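Local coordinates for protein anthranilate synthase component I (PDB 5KCK) that belongs to the chorismate-binding enzyme family, forming the first component of anthranilate synthase, an alpha/beta protein built on large antiparallel sheets, at residues A[228-233]-A[242-247]; A[141-144]-A[149-152]; A[195-200]-A[425-430]. All coordinates share one frame; numbering follows the deposited sequence.

Contact 1: residues A[228-233]-A[242-247]; sequences DFYRNL and LYFYDF
The ring of Tyr-230 is the main bump that helix 228-233 presents to strand 242-246, and it lies in a hollow made by the backbone of Tyr-243 and the side chains of Leu-242 and Phe-244. Its CB faces the strand, and with CG anti to the backbone N (chi1 -178°) the ring is laid alongside residues 242-244. Over one face sits Phe-244 CB, 3.8 Å from the Tyr-230 ring centroid and almost on the ring normal, a CH-pi contact. At the ring's edge, Tyr-230 CE1 comes within 3.5 Å of Tyr-243 N. The two aromatic rings meet obliquely, planes at 50°, with Phe-244 CD1 resting 3.8 Å from Tyr-230 CB. Farther out, the hydroxyl passes Leu-242 CB (Tyr-230 OH to CB 3.4 Å) and hydrogen-bonds Glu-30 of the second subunit. A turn later Leu-233 adds a looser apolar contact, its CG 4.4 Å from Leu-242 CD2. Helix and strand run nearly antiparallel, their axes 9.4 Å apart. Ile-253 of the neighbouring strand also touches Tyr-230 and Phe-244. This is helix-on-sheet packing, a helix lying on the strand that follows it in the chain, and that strand pairs with one of the second subunit, carrying the sheet across the dimer interface.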
# COMPACT_ATOMS: atom_id res chain seq x y z
N ASP A 228 -0.47 -21.17 3.53
CA ASP A 228 0.75 -20.42 3.79
C ASP A 228 1.52 -20.15 2.51
O ASP A 228 2.18 -19.11 2.39
CB ASP A 228 1.65 -21.15 4.80
CG ASP A 228 1.12 -21.07 6.22
OD1 ASP A 228 0.18 -20.28 6.47
OD2 ASP A 228 1.66 -21.79 7.09
N PHE A 229 1.45 -21.07 1.54
CA PHE A 229 2.01 -20.79 0.22
C PHE A 229 1.33 -19.57 -0.39
O PHE A 229 2.00 -18.68 -0.93
CB PHE A 229 1.87 -22.01 -0.68
CG PHE A 229 2.32 -21.78 -2.09
CD1 PHE A 229 3.66 -21.87 -2.43
CD2 PHE A 229 1.41 -21.46 -3.08
CE1 PHE A 229 4.08 -21.66 -3.73
CE2 PHE A 229 1.82 -21.25 -4.39
CZ PHE A 229 3.15 -21.35 -4.71
N TYR A 230 -0.01 -19.49 -0.30
CA TYR A 230 -0.71 -18.31 -0.79
C TYR A 230 -0.25 -17.05 -0.07
O TYR A 230 0.01 -16.02 -0.71
CB TYR A 230 -2.23 -18.47 -0.66
CG TYR A 230 -2.99 -17.28 -1.23
CD1 TYR A 230 -3.01 -17.03 -2.59
CD2 TYR A 230 -3.66 -16.40 -0.39
CE1 TYR A 230 -3.69 -15.94 -3.12
CE2 TYR A 230 -4.34 -15.29 -0.91
CZ TYR A 230 -4.35 -15.07 -2.28
OH TYR A 230 -5.02 -13.99 -2.82
N ARG A 231 -0.12 -17.11 1.27
CA ARG A 231 0.33 -15.94 2.02
C ARG A 231 1.70 -15.47 1.54
O ARG A 231 1.96 -14.27 1.46
CB ARG A 231 0.37 -16.25 3.52
CG ARG A 231 -0.99 -16.54 4.15
CD ARG A 231 -0.82 -17.03 5.59
NE ARG A 231 -0.14 -16.02 6.40
CZ ARG A 231 0.36 -16.24 7.61
NH1 ARG A 231 0.28 -17.44 8.18
NH2 ARG A 231 0.96 -15.25 8.26
N ASN A 232 2.58 -16.41 1.21
CA ASN A 232 3.89 -16.01 0.72
C ASN A 232 3.81 -15.53 -0.73
O ASN A 232 4.52 -14.60 -1.12
CB ASN A 232 4.89 -17.16 0.85
CG ASN A 232 6.31 -16.70 0.59
OD1 ASN A 232 6.84 -15.83 1.29
ND2 ASN A 232 6.94 -17.28 -0.43
N LEU A 233 2.93 -16.16 -1.51
CA LEU A 233 2.79 -15.81 -2.92
C LEU A 233 2.36 -14.36 -3.09
O LEU A 233 2.90 -13.64 -3.95
CB LEU A 233 1.79 -16.75 -3.59
CG LEU A 233 1.64 -16.59 -5.11
CD1 LEU A 233 2.94 -16.96 -5.82
CD2 LEU A 233 0.47 -17.42 -5.63
N LEU A 242 -4.66 -12.26 -7.74
CA LEU A 242 -4.26 -13.26 -6.76
C LEU A 242 -5.51 -13.99 -6.31
O LEU A 242 -6.58 -13.37 -6.17
CB LEU A 242 -3.54 -12.62 -5.58
CG LEU A 242 -2.14 -12.12 -5.88
CD1 LEU A 242 -1.80 -10.96 -4.96
CD2 LEU A 242 -1.15 -13.25 -5.68
N TYR A 243 -5.41 -15.30 -6.11
CA TYR A 243 -6.60 -16.06 -5.79
C TYR A 243 -6.23 -17.36 -5.09
O TYR A 243 -5.27 -18.04 -5.47
CB TYR A 243 -7.45 -16.34 -7.04
CG TYR A 243 -6.64 -16.66 -8.26
CD1 TYR A 243 -6.25 -17.97 -8.54
CD2 TYR A 243 -6.24 -15.66 -9.14
CE1 TYR A 243 -5.50 -18.28 -9.65
CE2 TYR A 243 -5.48 -15.96 -10.27
CZ TYR A 243 -5.11 -17.27 -10.52
OH TYR A 243 -4.35 -17.59 -11.63
N PHE A 244 -7.00 -17.68 -4.06
CA PHE A 244 -6.97 -18.96 -3.37
C PHE A 244 -8.41 -19.47 -3.37
O PHE A 244 -9.26 -18.92 -2.67
CB PHE A 244 -6.41 -18.80 -1.95
CG PHE A 244 -6.28 -20.10 -1.19
CD1 PHE A 244 -5.09 -20.83 -1.22
CD2 PHE A 244 -7.32 -20.56 -0.40
CE1 PHE A 244 -4.96 -22.02 -0.50
CE2 PHE A 244 -7.20 -21.76 0.33
CZ PHE A 244 -6.02 -22.49 0.27
N TYR A 245 -8.70 -20.48 -4.19
CA TYR A 245 -10.04 -21.06 -4.28
C TYR A 245 -10.04 -22.43 -3.63
O TYR A 245 -9.30 -23.32 -4.06
CB TYR A 245 -10.50 -21.21 -5.73
CG TYR A 245 -10.78 -19.94 -6.51
CD1 TYR A 245 -10.67 -18.69 -5.92
CD2 TYR A 245 -11.17 -20.01 -7.84
CE1 TYR A 245 -10.93 -17.53 -6.65
CE2 TYR A 245 -11.44 -18.87 -8.58
CZ TYR A 245 -11.31 -17.63 -7.98
OH TYR A 245 -11.58 -16.50 -8.72
N ASP A 246 -10.88 -22.62 -2.62
CA ASP A 246 -11.01 -23.92 -1.95
C ASP A 246 -12.29 -24.58 -2.44
O ASP A 246 -13.39 -24.22 -2.00
CB ASP A 246 -11.00 -23.78 -0.44
CG ASP A 246 -10.94 -25.14 0.26
OD1 ASP A 246 -10.98 -26.18 -0.44
OD2 ASP A 246 -10.86 -25.18 1.51
N PHE A 247 -12.15 -25.57 -3.31
CA PHE A 247 -13.30 -26.32 -3.78
C PHE A 247 -13.56 -27.58 -2.96
O PHE A 247 -14.42 -28.38 -3.32
CB PHE A 247 -13.13 -26.68 -5.27
CG PHE A 247 -13.21 -25.49 -6.20
CD1 PHE A 247 -14.44 -24.98 -6.58
CD2 PHE A 247 -12.06 -24.89 -6.68
CE1 PHE A 247 -14.52 -23.89 -7.43
CE2 PHE A 247 -12.14 -23.80 -7.54
CZ PHE A 247 -13.37 -23.30 -7.91

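Contact 2: residues A[141-144]-A[149-152]; sequences VIED and ERSQ
Arg-150 points its guanidinium end-on at strand 141-144 and grips a single carboxylate oxygen of Glu-143 with both terminal nitrogens. The bond from Arg-150 NH2 to Glu-143 OE1 is 2.9 Å long and that from Arg-150 NH1 to the same OE1 is 3.1 Å, with OE1 lying practically in the guanidinium plane. The carboxylate, however, is turned almost perpendicular to that plane, at 84°. NH2 meets OE1 nearly along its C-O direction, whereas NH1 comes in from above the carboxylate plane. Neither bond is straight: the N-H...O angle is 153° from NH2 and 142° from NH1. This is a forked salt bridge to one oxygen, unlike the coplanar pairing in which two nitrogens face two oxygens. NH2 has a second task: it donates to the backbone carbonyl of the next strand residue, with 2.8 Å between Arg-150 NH2 and Asp-144 O, the oxygen tilted modestly from the guanidinium plane. Glu-127, just before strand 128-133, bridges to Arg-150 NE, and Ser-128 at the start of that strand hydrogen-bonds Glu-143 OE1. The arginine thus ties the loop before helix 152-166 back to the end of strand 138-144. With acidic groups at both Glu-143 and Glu-127, its positive charge is probably well compensated, and the carboxylate of Glu-143 is probably kept ionised although the residue is buried.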
# COMPACT_ATOMS: atom_id res chain seq x y z
N VAL A 141 -18.50 -5.66 4.92
CA VAL A 141 -18.98 -7.00 5.20
C VAL A 141 -20.44 -7.05 4.79
O VAL A 141 -21.28 -6.34 5.36
CB VAL A 141 -18.80 -7.36 6.69
CG1 VAL A 141 -19.19 -8.82 6.93
CG2 VAL A 141 -17.36 -7.11 7.12
N ILE A 142 -20.77 -7.91 3.82
CA ILE A 142 -22.05 -7.85 3.11
C ILE A 142 -22.79 -9.16 3.29
O ILE A 142 -22.22 -10.24 3.11
CB ILE A 142 -21.85 -7.56 1.61
CG1 ILE A 142 -21.01 -6.29 1.40
CG2 ILE A 142 -23.21 -7.49 0.90
CD1 ILE A 142 -21.78 -5.01 1.57
N GLU A 143 -24.08 -9.06 3.62
CA GLU A 143 -25.02 -10.17 3.51
C GLU A 143 -26.18 -9.68 2.66
O GLU A 143 -26.82 -8.68 3.01
CB GLU A 143 -25.51 -10.63 4.89
CG GLU A 143 -24.44 -11.27 5.77
CD GLU A 143 -24.05 -12.68 5.30
OE1 GLU A 143 -24.85 -13.31 4.56
OE2 GLU A 143 -22.96 -13.16 5.68
N ASP A 144 -26.45 -10.37 1.55
CA ASP A 144 -27.41 -9.92 0.55
C ASP A 144 -28.43 -11.02 0.28
O ASP A 144 -28.21 -12.18 0.63
CB ASP A 144 -26.69 -9.52 -0.74
CG ASP A 144 -27.45 -8.50 -1.55
OD1 ASP A 144 -28.66 -8.72 -1.80
OD2 ASP A 144 -26.85 -7.48 -1.95
N GLU A 149 -33.76 -14.62 -1.52
CA GLU A 149 -34.88 -13.83 -1.00
C GLU A 149 -34.97 -13.90 0.53
O GLU A 149 -36.06 -13.82 1.10
CB GLU A 149 -36.21 -14.25 -1.64
CG GLU A 149 -36.13 -14.48 -3.14
CD GLU A 149 -35.84 -13.21 -3.93
OE1 GLU A 149 -36.40 -12.15 -3.58
OE2 GLU A 149 -35.06 -13.27 -4.90
N ARG A 150 -33.83 -14.05 1.20
CA ARG A 150 -33.75 -14.00 2.65
C ARG A 150 -34.41 -12.75 3.20
O ARG A 150 -34.35 -11.67 2.60
CB ARG A 150 -32.28 -14.01 3.10
CG ARG A 150 -31.60 -15.36 3.12
CD ARG A 150 -30.23 -15.30 3.79
NE ARG A 150 -29.21 -14.56 3.03
CZ ARG A 150 -28.01 -14.23 3.52
NH1 ARG A 150 -27.68 -14.58 4.76
NH2 ARG A 150 -27.14 -13.56 2.77
N SER A 151 -35.02 -12.88 4.38
CA SER A 151 -35.54 -11.70 5.06
C SER A 151 -34.39 -10.83 5.58
O SER A 151 -33.26 -11.29 5.76
CB SER A 151 -36.43 -12.10 6.23
OG SER A 151 -35.64 -12.38 7.38
N GLN A 152 -34.72 -9.56 5.84
CA GLN A 152 -33.75 -8.65 6.45
C GLN A 152 -33.31 -9.16 7.82
O GLN A 152 -32.17 -8.93 8.23
CB GLN A 152 -34.36 -7.25 6.56
CG GLN A 152 -33.42 -6.19 7.09
CD GLN A 152 -32.35 -5.78 6.09
OE1 GLN A 152 -32.57 -5.77 4.88
NE2 GLN A 152 -31.17 -5.44 6.61

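Contact 3: residues A[195-200]-A[425-430]; sequences GMVETA and AGIVYD
Val-197 and Ile-427 mark the closest backbone approach, their CA atoms 6.7 Å apart, where one side of helix 195-200 faces the end of strand 425-427 as it passes into a loop. Ile-427 has its CB directed at the helix and touches it with both of its branches. Its CG1 is anti to the carbonyl carbon (chi1 -49°) and carries CD1 to the valine, while CG2, the other branch, lies between Val-197 and Ala-200. The two side chains of Val-197 and Ile-427 cross at about a right angle, and CD1 is laid against the forked end of the valine: Ile-427 CD1 is 3.9 Å from Val-197 CG1 and 4.1 Å from Val-197 CG2. The second branch bridges two positions of the helix, with Ile-427 CG2 4.1 Å from Val-197 CG1 and 4.3 Å from Ala-200 CB, three residues on. The same CG2 methyl also lies by the backbone oxygen, 3.9 Å from Val-197 O. The side-chain contacts between the segments are apolar, and the three touching residues are all buried. Leu-214 of strand 211-221 touches both Ala-200 and Ile-427, while helix 433-446 reaches the same patch through Ala-433 on Val-197 and Glu-436 on Ile-427. The arrangement is that of helices packed on an antiparallel sheet, joining parts of the chain that are far apart in sequence.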
# COMPACT_ATOMS: atom_id res chain seq x y z
N GLY A 195 10.97 -33.17 -28.96
CA GLY A 195 10.40 -33.71 -30.18
C GLY A 195 9.07 -33.07 -30.55
O GLY A 195 8.78 -32.88 -31.74
N MSE A 196 8.25 -32.73 -29.56
CA MSE A 196 7.00 -32.02 -29.82
C MSE A 196 7.26 -30.63 -30.40
O MSE A 196 6.63 -30.23 -31.36
CB MSE A 196 6.16 -31.87 -28.56
CG MSE A 196 5.72 -33.16 -27.90
SE MSE A 196 4.91 -32.78 -26.16
CE MSE A 196 4.72 -34.60 -25.51
N VAL A 197 8.19 -29.91 -29.77
CA VAL A 197 8.62 -28.61 -30.30
C VAL A 197 9.06 -28.76 -31.75
O VAL A 197 8.67 -27.96 -32.62
CB VAL A 197 9.75 -28.02 -29.44
CG1 VAL A 197 10.29 -26.74 -30.07
CG2 VAL A 197 9.25 -27.76 -28.02
N GLU A 198 9.86 -29.79 -32.04
CA GLU A 198 10.34 -30.02 -33.39
C GLU A 198 9.19 -30.25 -34.36
O GLU A 198 9.16 -29.69 -35.46
CB GLU A 198 11.31 -31.20 -33.41
CG GLU A 198 11.62 -31.75 -34.80
CD GLU A 198 11.00 -33.11 -35.07
OE1 GLU A 198 10.61 -33.80 -34.10
OE2 GLU A 198 10.90 -33.50 -36.25
N THR A 199 8.23 -31.09 -33.96
CA THR A 199 7.07 -31.37 -34.80
C THR A 199 6.28 -30.10 -35.10
O THR A 199 5.93 -29.83 -36.25
CB THR A 199 6.19 -32.42 -34.12
OG1 THR A 199 6.96 -33.59 -33.85
CG2 THR A 199 5.01 -32.79 -34.99
N ALA A 200 6.01 -29.31 -34.06
CA ALA A 200 5.30 -28.05 -34.25
C ALA A 200 6.12 -27.08 -35.10
O ALA A 200 5.57 -26.40 -35.98
CB ALA A 200 4.96 -27.42 -32.90
N ALA A 425 5.24 -22.45 -23.98
CA ALA A 425 6.17 -21.63 -24.74
C ALA A 425 5.64 -21.47 -26.16
O ALA A 425 5.15 -22.42 -26.76
CB ALA A 425 7.57 -22.24 -24.77
N GLY A 426 5.73 -20.25 -26.67
CA GLY A 426 5.32 -19.99 -28.03
C GLY A 426 6.34 -20.49 -29.03
O GLY A 426 7.43 -19.94 -29.15
N ILE A 427 5.99 -21.56 -29.75
CA ILE A 427 6.87 -22.11 -30.76
C ILE A 427 6.67 -21.34 -32.06
O ILE A 427 5.54 -21.11 -32.50
CB ILE A 427 6.60 -23.61 -30.97
CG1 ILE A 427 6.57 -24.33 -29.62
CG2 ILE A 427 7.64 -24.21 -31.93
CD1 ILE A 427 7.77 -24.05 -28.72
N VAL A 428 7.78 -20.92 -32.66
CA VAL A 428 7.76 -20.22 -33.94
C VAL A 428 8.73 -20.91 -34.89
O VAL A 428 9.29 -21.97 -34.56
CB VAL A 428 8.10 -18.73 -33.79
CG1 VAL A 428 6.92 -17.99 -33.22
CG2 VAL A 428 9.33 -18.55 -32.90
N TYR A 429 8.95 -20.32 -36.06
CA TYR A 429 9.67 -21.03 -37.12
C TYR A 429 11.14 -21.23 -36.78
O TYR A 429 11.74 -22.22 -37.22
CB TYR A 429 9.51 -20.28 -38.44
CG TYR A 429 10.34 -19.03 -38.58
CD1 TYR A 429 9.86 -17.80 -38.15
CD2 TYR A 429 11.60 -19.07 -39.16
CE1 TYR A 429 10.61 -16.65 -38.28
CE2 TYR A 429 12.37 -17.93 -39.30
CZ TYR A 429 11.87 -16.72 -38.86
OH TYR A 429 12.63 -15.58 -39.00
N ASP A 430 11.74 -20.33 -36.00
CA ASP A 430 13.15 -20.44 -35.63
C ASP A 430 13.33 -20.80 -34.15
O ASP A 430 14.31 -20.40 -33.53
CB ASP A 430 13.89 -19.14 -35.96
CG ASP A 430 13.31 -17.93 -35.26
OD1 ASP A 430 12.12 -17.96 -34.87
OD2 ASP A 430 14.05 -16.92 -35.11

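How the contacts relate
The three contacts join helices or a loop to strands at well-separated places in one chain. Contact 1 is nested in sequence inside the long loop closed by contact 3, and both reach the same branched antiparallel sheet, although their centres are about 33 Å apart and their nearest atoms about 16 Å. Contact 2 closes earlier in the chain, on a separate sheet, three-stranded within this chain; its centre lies about 27 Å from that of contact 1 and about 53 Å from that of contact 3, across the chain's centre. Contacts 1 and 2 each have a strand that pairs with the second subunit, whereas no other chain of the assembly touches the segments of contact 3.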